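Side-chain contacts in PKS_KS domain-containing protein (Photorhabdus luminescens subsp. laumondii, PDB 6SMO), which probably catalyses 3-oxoacyl-[acyl-carrier-protein] synthesis by chain condensation, and here holds a pentaoxo-dodecanal polyketone chain in its pocket: residues B[319-324]-B[434-439]; B[326-331]-B[380-385]. All blocks are in the same frame, centred on the assembly; numbering follows the deposited sequence.

Contact 1. Residues B[319-324]-B[434-439]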
loop_
_atom_site.group_PDB
_atom_site.type_symbol
_atom_site.label_atom_id
_atom_site.label_comp_id
_atom_site.label_asym_id
_atom_site.label_seq_id
_atom_site.Cartn_x
_atom_site.Cartn_y
_atom_site.Cartn_z
ATOM N N ALA B 319 2.217 15.232 -17.364
ATOM C CA ALA B 319 3.473 16.014 -17.469
ATOM C C ALA B 319 3.374 17.039 -18.607
ATOM O O ALA B 319 4.198 17.975 -18.619
ATOM C CB ALA B 319 4.642 15.083 -17.680
ATOM N N GLN B 320 2.415 16.859 -19.525
ATOM C CA GLN B 320 2.204 17.699 -20.738
ATOM C C GLN B 320 3.454 17.623 -21.625
ATOM O O GLN B 320 3.888 18.676 -22.136
ATOM C CB GLN B 320 1.866 19.143 -20.353
ATOM C CG GLN B 320 0.576 19.277 -19.556
ATOM C CD GLN B 320 0.305 20.697 -19.123
ATOM O OE1 GLN B 320 -0.029 20.959 -17.970
ATOM N NE2 GLN B 320 0.448 21.630 -20.051
ATOM N N ILE B 321 4.000 16.414 -21.797
ATOM C CA ILE B 321 5.221 16.125 -22.608
ATOM C C ILE B 321 4.860 15.077 -23.669
ATOM O O ILE B 321 4.115 14.132 -23.340
ATOM C CB ILE B 321 6.385 15.666 -21.703
ATOM C CG1 ILE B 321 6.848 16.789 -20.771
ATOM C CG2 ILE B 321 7.539 15.117 -22.530
ATOM C CD1 ILE B 321 7.720 16.326 -19.626
ATOM N N SER B 322 5.373 15.250 -24.891
ATOM C CA SER B 322 5.150 14.349 -26.054
ATOM C C SER B 322 5.960 13.067 -25.869
ATOM O O SER B 322 7.084 13.118 -25.376
ATOM C CB SER B 322 5.503 15.042 -27.347
ATOM O OG SER B 322 5.209 14.215 -28.463
ATOM N N PRO B 323 5.426 11.883 -26.255
ATOM C CA PRO B 323 6.181 10.629 -26.166
ATOM C C PRO B 323 7.460 10.598 -27.021
ATOM O O PRO B 323 8.325 9.793 -26.730
ATOM C CB PRO B 323 5.204 9.559 -26.682
ATOM C CG PRO B 323 3.834 10.193 -26.568
ATOM C CD PRO B 323 4.063 11.676 -26.771
ATOM N N SER B 324 7.544 11.458 -28.042
ATOM C CA SER B 324 8.662 11.536 -29.022
ATOM C C SER B 324 9.970 11.960 -28.337
ATOM O O SER B 324 11.043 11.587 -28.853
ATOM C CB SER B 324 8.313 12.470 -30.153
ATOM O OG SER B 324 7.112 12.062 -30.791
ATOM N N VAL B 434 3.632 4.996 -12.910
ATOM C CA VAL B 434 4.646 5.632 -13.802
ATOM C C VAL B 434 4.849 7.083 -13.351
ATOM O O VAL B 434 3.838 7.761 -13.075
ATOM C CB VAL B 434 4.213 5.560 -15.281
ATOM C CG1 VAL B 434 5.223 6.221 -16.209
ATOM C CG2 VAL B 434 3.949 4.128 -15.722
ATOM N N ILE B 435 6.107 7.528 -13.268
ATOM C CA ILE B 435 6.489 8.963 -13.100
ATOM C C ILE B 435 7.362 9.365 -14.293
ATOM O O ILE B 435 8.170 8.532 -14.746
ATOM C CB ILE B 435 7.196 9.229 -11.753
ATOM C CG1 ILE B 435 8.391 8.301 -11.523
ATOM C CG2 ILE B 435 6.204 9.157 -10.603
ATOM C CD1 ILE B 435 9.383 8.818 -10.509
ATOM N N VAL B 436 7.181 10.592 -14.788
ATOM C CA VAL B 436 7.974 11.182 -15.906
ATOM C C VAL B 436 8.971 12.174 -15.302
ATOM O O VAL B 436 8.521 13.195 -14.749
ATOM C CB VAL B 436 7.065 11.858 -16.950
ATOM C CG1 VAL B 436 7.868 12.471 -18.089
ATOM C CG2 VAL B 436 6.019 10.897 -17.493
ATOM N N MET B 437 10.269 11.867 -15.390
ATOM C CA MET B 437 11.371 12.760 -14.947
ATOM C C MET B 437 11.993 13.436 -16.171
ATOM O O MET B 437 11.904 12.868 -17.278
ATOM C CB MET B 437 12.441 11.982 -14.177
ATOM C CG MET B 437 11.974 11.532 -12.809
ATOM S SD MET B 437 13.343 11.298 -11.656
ATOM C CE MET B 437 12.443 11.006 -10.136
ATOM N N ARG B 438 12.601 14.606 -15.963
ATOM C CA ARG B 438 13.055 15.529 -17.035
ATOM C C ARG B 438 14.308 16.276 -16.562
ATOM O O ARG B 438 14.395 16.581 -15.355
ATOM C CB ARG B 438 11.916 16.497 -17.371
ATOM C CG ARG B 438 12.127 17.323 -18.631
ATOM C CD ARG B 438 10.950 18.251 -18.866
ATOM N NE ARG B 438 11.098 19.068 -20.062
ATOM C CZ ARG B 438 10.212 19.968 -20.482
ATOM N NH1 ARG B 438 9.097 20.181 -19.800
ATOM N NH2 ARG B 438 10.448 20.659 -21.585
ATOM N N ALA B 439 15.239 16.549 -17.481
ATOM C CA ALA B 439 16.463 17.345 -17.237
ATOM C C ALA B 439 16.103 18.836 -17.237
ATOM O O ALA B 439 15.207 19.227 -18.013
ATOM C CB ALA B 439 17.504 17.029 -18.283
#
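Ile321 meets strand 431-438 with the far end of its longer branch, which slips between Val436 and the stem of Arg438. Its CG1 lies beside the backbone N (chi1 -66°), and the branch then extends, so CD1 arrives 3.8 Å from Arg438 CD and 4.2 Å from Val436 CG1. Arg438 starts with CG anti to its own N (chi1 -168°) and runs straight from CG to NE, so that its CD methylene meets the isoleucine. The guanidinium lies just beyond, with NH1 4.1 Å from Ile321 CD1, and the two side chains cross obliquely. A second, smaller apolar contact pairs Ala319 with Val436, their CB atoms 4.1 Å apart and Val436 CG1 almost as near. No hydrogen bond joins the segments; hydrophobic packing carries the contact. Both Ala319 and Ile321 also touch Ala287 on strand 284-293, whereas Met437 points away, onto helix 372-388. Gln320, with positive phi, is the C-prime residue of the Schellman motif that ends helix 306-319, and it turns the chain so that Ile321 can follow Ala319 onto the sheet. The end of an outer helix and its following loop, laid on the sheet of the C-terminal half, fit the layered alpha-beta-alpha-beta-alpha thiolase fold.

Contact 2. Residues B[326-331]-B[380-385]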
loop_
_atom_site.group_PDB
_atom_site.type_symbol
_atom_site.label_atom_id
_atom_site.label_comp_id
_atom_site.label_asym_id
_atom_site.label_seq_id
_atom_site.Cartn_x
_atom_site.Cartn_y
_atom_site.Cartn_z
ATOM N N VAL B 326 10.852 11.103 -25.255
ATOM C CA VAL B 326 11.254 9.996 -24.332
ATOM C C VAL B 326 12.372 9.188 -25.004
ATOM O O VAL B 326 12.083 8.523 -26.020
ATOM C CB VAL B 326 10.059 9.096 -23.956
ATOM C CG1 VAL B 326 10.480 7.943 -23.058
ATOM C CG2 VAL B 326 8.931 9.887 -23.309
ATOM N N ASN B 327 13.592 9.244 -24.455
ATOM C CA ASN B 327 14.792 8.553 -25.006
ATOM C C ASN B 327 15.499 7.738 -23.911
ATOM O O ASN B 327 16.673 7.384 -24.119
ATOM C CB ASN B 327 15.745 9.545 -25.681
ATOM C CG ASN B 327 16.440 10.481 -24.711
ATOM O OD1 ASN B 327 15.936 10.754 -23.624
ATOM N ND2 ASN B 327 17.601 10.980 -25.100
ATOM N N TYR B 328 14.815 7.429 -22.803
ATOM C CA TYR B 328 15.324 6.536 -21.727
ATOM C C TYR B 328 14.173 6.100 -20.811
ATOM O O TYR B 328 13.298 6.931 -20.503
ATOM C CB TYR B 328 16.428 7.218 -20.915
ATOM C CG TYR B 328 16.828 6.445 -19.684
ATOM C CD1 TYR B 328 17.481 5.226 -19.789
ATOM C CD2 TYR B 328 16.520 6.906 -18.414
ATOM C CE1 TYR B 328 17.836 4.496 -18.667
ATOM C CE2 TYR B 328 16.870 6.187 -17.282
ATOM C CZ TYR B 328 17.529 4.979 -17.407
ATOM O OH TYR B 328 17.872 4.272 -16.291
ATOM N N ILE B 329 14.190 4.830 -20.389
ATOM C CA ILE B 329 13.158 4.200 -19.510
ATOM C C ILE B 329 13.870 3.403 -18.408
ATOM O O ILE B 329 14.642 2.488 -18.749
ATOM C CB ILE B 329 12.201 3.312 -20.335
ATOM C CG1 ILE B 329 11.458 4.109 -21.412
ATOM C CG2 ILE B 329 11.230 2.568 -19.429
ATOM C CD1 ILE B 329 10.932 3.267 -22.551
ATOM N N SER B 330 13.620 3.747 -17.140
ATOM C CA SER B 330 14.038 2.973 -15.941
ATOM C C SER B 330 12.934 1.970 -15.588
ATOM O O SER B 330 12.098 2.288 -14.722
ATOM C CB SER B 330 14.348 3.883 -14.779
ATOM O OG SER B 330 14.653 3.131 -13.613
ATOM N N ALA B 331 12.927 0.805 -16.242
ATOM C CA ALA B 331 11.860 -0.216 -16.124
ATOM C C ALA B 331 11.916 -0.879 -14.743
ATOM O O ALA B 331 12.990 -0.849 -14.108
ATOM C CB ALA B 331 11.982 -1.239 -17.227
ATOM N N VAL B 380 16.182 7.247 -7.089
ATOM C CA VAL B 380 17.455 7.913 -6.673
ATOM C C VAL B 380 18.489 7.713 -7.788
ATOM O O VAL B 380 19.143 8.704 -8.171
ATOM C CB VAL B 380 17.970 7.386 -5.317
ATOM C CG1 VAL B 380 19.410 7.800 -5.049
ATOM C CG2 VAL B 380 17.075 7.821 -4.166
ATOM N N ALA B 381 18.624 6.477 -8.280
ATOM C CA ALA B 381 19.540 6.084 -9.378
ATOM C C ALA B 381 19.185 6.853 -10.656
ATOM O O ALA B 381 20.114 7.305 -11.353
ATOM C CB ALA B 381 19.470 4.593 -9.601
ATOM N N LEU B 382 17.886 6.991 -10.942
ATOM C CA LEU B 382 17.343 7.705 -12.130
ATOM C C LEU B 382 17.774 9.177 -12.093
ATOM O O LEU B 382 18.172 9.701 -13.153
ATOM C CB LEU B 382 15.818 7.569 -12.138
ATOM C CG LEU B 382 15.075 8.387 -13.196
ATOM C CD1 LEU B 382 15.628 8.125 -14.587
ATOM C CD2 LEU B 382 13.586 8.083 -13.160
ATOM N N CYS B 383 17.687 9.817 -10.923
ATOM C CA CYS B 383 18.059 11.242 -10.702
ATOM C C CYS B 383 19.560 11.433 -10.952
ATOM O O CYS B 383 19.922 12.441 -11.589
ATOM C CB CYS B 383 17.678 11.702 -9.301
ATOM S SG CYS B 383 15.885 11.775 -9.041
ATOM N N LEU B 384 20.391 10.493 -10.484
ATOM C CA LEU B 384 21.869 10.499 -10.673
ATOM C C LEU B 384 22.208 10.281 -12.154
ATOM O O LEU B 384 23.173 10.912 -12.631
ATOM C CB LEU B 384 22.496 9.407 -9.799
ATOM C CG LEU B 384 22.442 9.658 -8.292
ATOM C CD1 LEU B 384 22.711 8.378 -7.517
ATOM C CD2 LEU B 384 23.425 10.746 -7.887
ATOM N N GLU B 385 21.450 9.421 -12.844
ATOM C CA GLU B 385 21.645 9.087 -14.283
ATOM C C GLU B 385 21.437 10.341 -15.142
ATOM O O GLU B 385 22.274 10.585 -16.033
ATOM C CB GLU B 385 20.692 7.972 -14.719
ATOM C CG GLU B 385 21.183 6.579 -14.374
ATOM C CD GLU B 385 20.212 5.471 -14.739
ATOM O OE1 GLU B 385 19.064 5.512 -14.258
ATOM O OE2 GLU B 385 20.600 4.573 -15.512
#
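Tyr328 and Ser330 of strand 326-330 face Leu382 and Glu385 of helix 372-388, a helix of the inner layer of the thiolase fold. The strand and helix segments run nearly antiparallel, at 159°, with their axes 10.1 Å apart, and every residue that touches is buried.

The apolar part centres on one methyl. With its CG anti to the backbone N (chi1 173°), Leu382 brings CD1 to the edge of the Tyr328 ring, in the ring plane and 3.5 Å from CE2. It does not lie over a face. The same CD1 is 4.4 Å from Ser330 CB, so the leucine spans two residues on one side of the strand. Ala421 and Lys423 of the neighbouring strand 420-427 also touch Leu382.

The ring has a further neighbour within its own strand: Ser330 N sits 4.0 Å above one face of the Tyr328 ring, toward its rim.

The polar part lies at the far end of the ring. Tyr328 OH lies 2.7 Å from Glu385 OE1, a weak hydrogen bond at most, and its proton may have another acceptor; Glu385 OE2 is 2.9 Å from the same hydroxyl oxygen. The two side chains meet at about a right angle, and the carboxylate plane stands 87° from that of the ring. Asn361 ND2 hydrogen-bonds to both Tyr328 OH and Glu385 OE2, tying the phenol to the acid from a third element. Glu385 OE2 also accepts a hydrogen bond from the backbone His392 N. Two such donors would probably favour the charged form of the buried acid, Asn361 ND2 and His392 N both binding the one oxygen, OE2.

How the contacts relate
Both contacts reach the same mixed sheet, and contact 2 is nested in sequence within the loop closed by contact 1. Their centres lie about 11 Å apart. Contact 1 is the more peripheral, joining a helix end and its loop to strand 431-438 mainly through aliphatic groups, without a hydrogen bond between the segments, and with the charged end of Arg438 at the exposed margin. Contact 2 is wholly buried and adds to its packing a hydrogen-bonded phenol and carboxylate. The strand of contact 1 also meets the helix of contact 2: Met437 SD packs 3.6 Å from Leu382 CD2 and 3.7 Å from Cys383 SG. Through Val436 and Met437, strand 431-438 thus serves an outer and an inner layer.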